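Local atomic coordinates of conserved hypothetical protein Pfu-838710-001 (Pyrococcus furiosus, PDB entry 1YEM), a protein that is of unknown function but has a CYTH domain and so probably binds a triphosphate-containing substrate in the tunnel of its beta-barrel. Residues Gln39-Phe44 with Leu51-Gly56. Sequence-based numbering, arbitrary orientation.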
loop_
_atom_site.group_PDB
_atom_site.type_symbol
_atom_site.label_atom_id
_atom_site.label_comp_id
_atom_site.label_asym_id
_atom_site.label_seq_id
_atom_site.Cartn_x
_atom_site.Cartn_y
_atom_site.Cartn_z
ATOM N N GLN B 39 1.719 -6.911 16.552
ATOM C CA GLN B 39 1.794 -6.975 15.104
ATOM C C GLN B 39 1.170 -8.222 14.561
ATOM O O GLN B 39 1.300 -9.285 15.139
ATOM C CB GLN B 39 3.252 -6.935 14.637
ATOM C CG GLN B 39 4.046 -5.739 15.138
ATOM C CD GLN B 39 5.536 -5.896 14.895
ATOM O OE1 GLN B 39 6.039 -7.000 14.799
ATOM N NE2 GLN B 39 6.235 -4.793 14.787
ATOM N N GLU B 40 0.498 -8.070 13.425
ATOM C CA GLU B 40 0.052 -9.189 12.623
ATOM C C GLU B 40 0.656 -9.011 11.241
ATOM O O GLU B 40 0.442 -7.987 10.589
ATOM C CB GLU B 40 -1.464 -9.237 12.531
ATOM C CG GLU B 40 -1.956 -10.467 11.774
ATOM C CD GLU B 40 -3.449 -10.451 11.488
ATOM O OE1 GLU B 40 -3.891 -11.288 10.672
ATOM O OE2 GLU B 40 -4.178 -9.617 12.064
ATOM N N ASP B 41 1.422 -9.998 10.807
ATOM C CA ASP B 41 2.153 -9.910 9.562
ATOM C C ASP B 41 1.644 -10.967 8.636
ATOM O O ASP B 41 1.635 -12.130 9.002
ATOM C CB ASP B 41 3.640 -10.136 9.800
ATOM C CG ASP B 41 4.281 -9.019 10.568
ATOM O OD1 ASP B 41 5.464 -9.165 10.892
ATOM O OD2 ASP B 41 3.617 -7.995 10.849
ATOM N N VAL B 42 1.219 -10.554 7.437
ATOM C CA VAL B 42 0.811 -11.478 6.366
ATOM C C VAL B 42 1.885 -11.449 5.259
ATOM O O VAL B 42 2.155 -10.412 4.671
ATOM C CB VAL B 42 -0.573 -11.082 5.789
ATOM C CG1 VAL B 42 -1.040 -12.079 4.711
ATOM C CG2 VAL B 42 -1.607 -10.984 6.892
ATOM N N TYR B 43 2.505 -12.592 5.003
ATOM C CA TYR B 43 3.524 -12.707 3.973
ATOM C C TYR B 43 2.916 -13.325 2.727
ATOM O O TYR B 43 2.126 -14.259 2.824
ATOM C CB TYR B 43 4.677 -13.593 4.451
ATOM C CG TYR B 43 5.601 -12.911 5.397
ATOM C CD1 TYR B 43 6.756 -12.267 4.930
ATOM C CD2 TYR B 43 5.334 -12.896 6.771
ATOM C CE1 TYR B 43 7.623 -11.633 5.800
ATOM C CE2 TYR B 43 6.200 -12.268 7.662
ATOM C CZ TYR B 43 7.339 -11.629 7.171
ATOM O OH TYR B 43 8.193 -10.977 8.040
ATOM N N PHE B 44 3.317 -12.804 1.564
ATOM C CA PHE B 44 2.865 -13.282 0.273
ATOM C C PHE B 44 4.008 -13.954 -0.438
ATOM O O PHE B 44 5.113 -13.422 -0.434
ATOM C CB PHE B 44 2.390 -12.107 -0.579
ATOM C CG PHE B 44 1.104 -11.528 -0.124
ATOM C CD1 PHE B 44 -0.085 -12.134 -0.454
ATOM C CD2 PHE B 44 1.077 -10.378 0.653
ATOM C CE1 PHE B 44 -1.299 -11.609 -0.025
ATOM C CE2 PHE B 44 -0.137 -9.843 1.088
ATOM C CZ PHE B 44 -1.325 -10.465 0.747
ATOM N N LEU B 51 11.029 -10.271 -0.105
ATOM C CA LEU B 51 9.961 -10.470 0.877
ATOM C C LEU B 51 8.896 -9.416 0.669
ATOM O O LEU B 51 9.199 -8.289 0.247
ATOM C CB LEU B 51 10.486 -10.369 2.300
ATOM C CG LEU B 51 11.518 -11.408 2.720
ATOM C CD1 LEU B 51 12.215 -10.959 3.990
ATOM C CD2 LEU B 51 10.848 -12.783 2.898
ATOM N N LEU B 52 7.651 -9.792 0.964
ATOM C CA LEU B 52 6.513 -8.913 0.802
ATOM C C LEU B 52 5.565 -9.230 1.893
ATOM O O LEU B 52 5.158 -10.370 2.022
ATOM C CB LEU B 52 5.821 -9.153 -0.561
ATOM C CG LEU B 52 4.531 -8.347 -0.833
ATOM C CD1 LEU B 52 4.818 -6.843 -0.872
ATOM C CD2 LEU B 52 3.877 -8.804 -2.133
ATOM N N ARG B 53 5.221 -8.227 2.693
ATOM C CA ARG B 53 4.259 -8.418 3.774
ATOM C C ARG B 53 3.450 -7.176 4.090
ATOM O O ARG B 53 3.910 -6.036 3.907
ATOM C CB ARG B 53 4.948 -8.909 5.067
ATOM C CG ARG B 53 5.826 -7.892 5.760
ATOM C CD ARG B 53 5.780 -8.021 7.267
ATOM N NE ARG B 53 7.129 -7.916 7.814
ATOM C CZ ARG B 53 7.804 -6.784 7.995
ATOM N NH1 ARG B 53 7.269 -5.606 7.726
ATOM N NH2 ARG B 53 9.021 -6.837 8.480
ATOM N N ILE B 54 2.234 -7.425 4.566
ATOM C CA ILE B 54 1.365 -6.395 5.099
ATOM C C ILE B 54 1.363 -6.583 6.609
ATOM O O ILE B 54 1.140 -7.685 7.098
ATOM C CB ILE B 54 -0.093 -6.513 4.559
ATOM C CG1 ILE B 54 -0.107 -6.597 3.015
ATOM C CG2 ILE B 54 -0.943 -5.349 5.028
ATOM C CD1 ILE B 54 0.710 -5.549 2.310
ATOM N N ARG B 55 1.626 -5.510 7.332
ATOM C CA ARG B 55 1.659 -5.556 8.776
ATOM C C ARG B 55 0.548 -4.707 9.305
ATOM O O ARG B 55 0.421 -3.561 8.899
ATOM C CB ARG B 55 3.016 -5.023 9.327
ATOM C CG ARG B 55 3.031 -4.741 10.875
ATOM C CD ARG B 55 4.462 -4.462 11.410
ATOM N NE ARG B 55 5.283 -5.659 11.308
ATOM C CZ ARG B 55 6.611 -5.700 11.395
ATOM N NH1 ARG B 55 7.242 -6.866 11.244
ATOM N NH2 ARG B 55 7.310 -4.620 11.635
ATOM N N GLY B 56 -0.225 -5.258 10.242
ATOM C CA GLY B 56 -1.159 -4.461 11.037
ATOM C C GLY B 56 -0.690 -4.365 12.479
ATOM O O GLY B 56 -0.222 -5.331 13.033
HETATM O O HOH W 1 7.296 -12.735 1.413
#
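The antiparallel beta hairpin of strands 32-44 and 50-57 forms two neighbouring staves of a closed barrel, and here Asp41 faces Arg55 while Tyr43 faces Arg53, both in non-hydrogen-bonded pairs. Arg55 holds the Asp41 carboxylate through a bidentate salt bridge: NE donates to OD2 at 2.9 Å and NH1 of Arg55 to OD1 of Asp41 at 2.9 Å, both almost straight and on the syn sides. A chi1 of 167°, with CG trans to the amide nitrogen, and a turn at chi3 lay the Arg55 chain beside the aspartate. The Gln39 amide, its NE2 hydrogen-bonded to Glu37 OE2, merely stacks over one face of the Arg55 guanidinium; the Arg53 guanidinium covers the opposite face. An alanine in place of Arg55 is likely to leave the Asp41 carboxylate without its two-pronged partner and the Gln39 amide without the plane it lies on. Asp41 OD1 also makes a long salt bridge to Arg53 NE (3.7 Å), through charge alone, no N-H aimed at it. Arg53 lays CB over the Tyr43 ring, 3.9 Å from its centroid, a CH-pi contact, and its NE donates to Tyr43 OH at 3.2 Å. On the other sheet face, Val42 and Ile54 point to helix 88-97, and Ile54 CG1 meets the Phe44 ring edge at CE2 (3.8 Å). Asp41, Arg53 and Arg55 gathered on one face, with Lys108 and Arg110 of strand 102-115 beside Arg55, are consistent with the anion-binding tunnel of CYTH barrels.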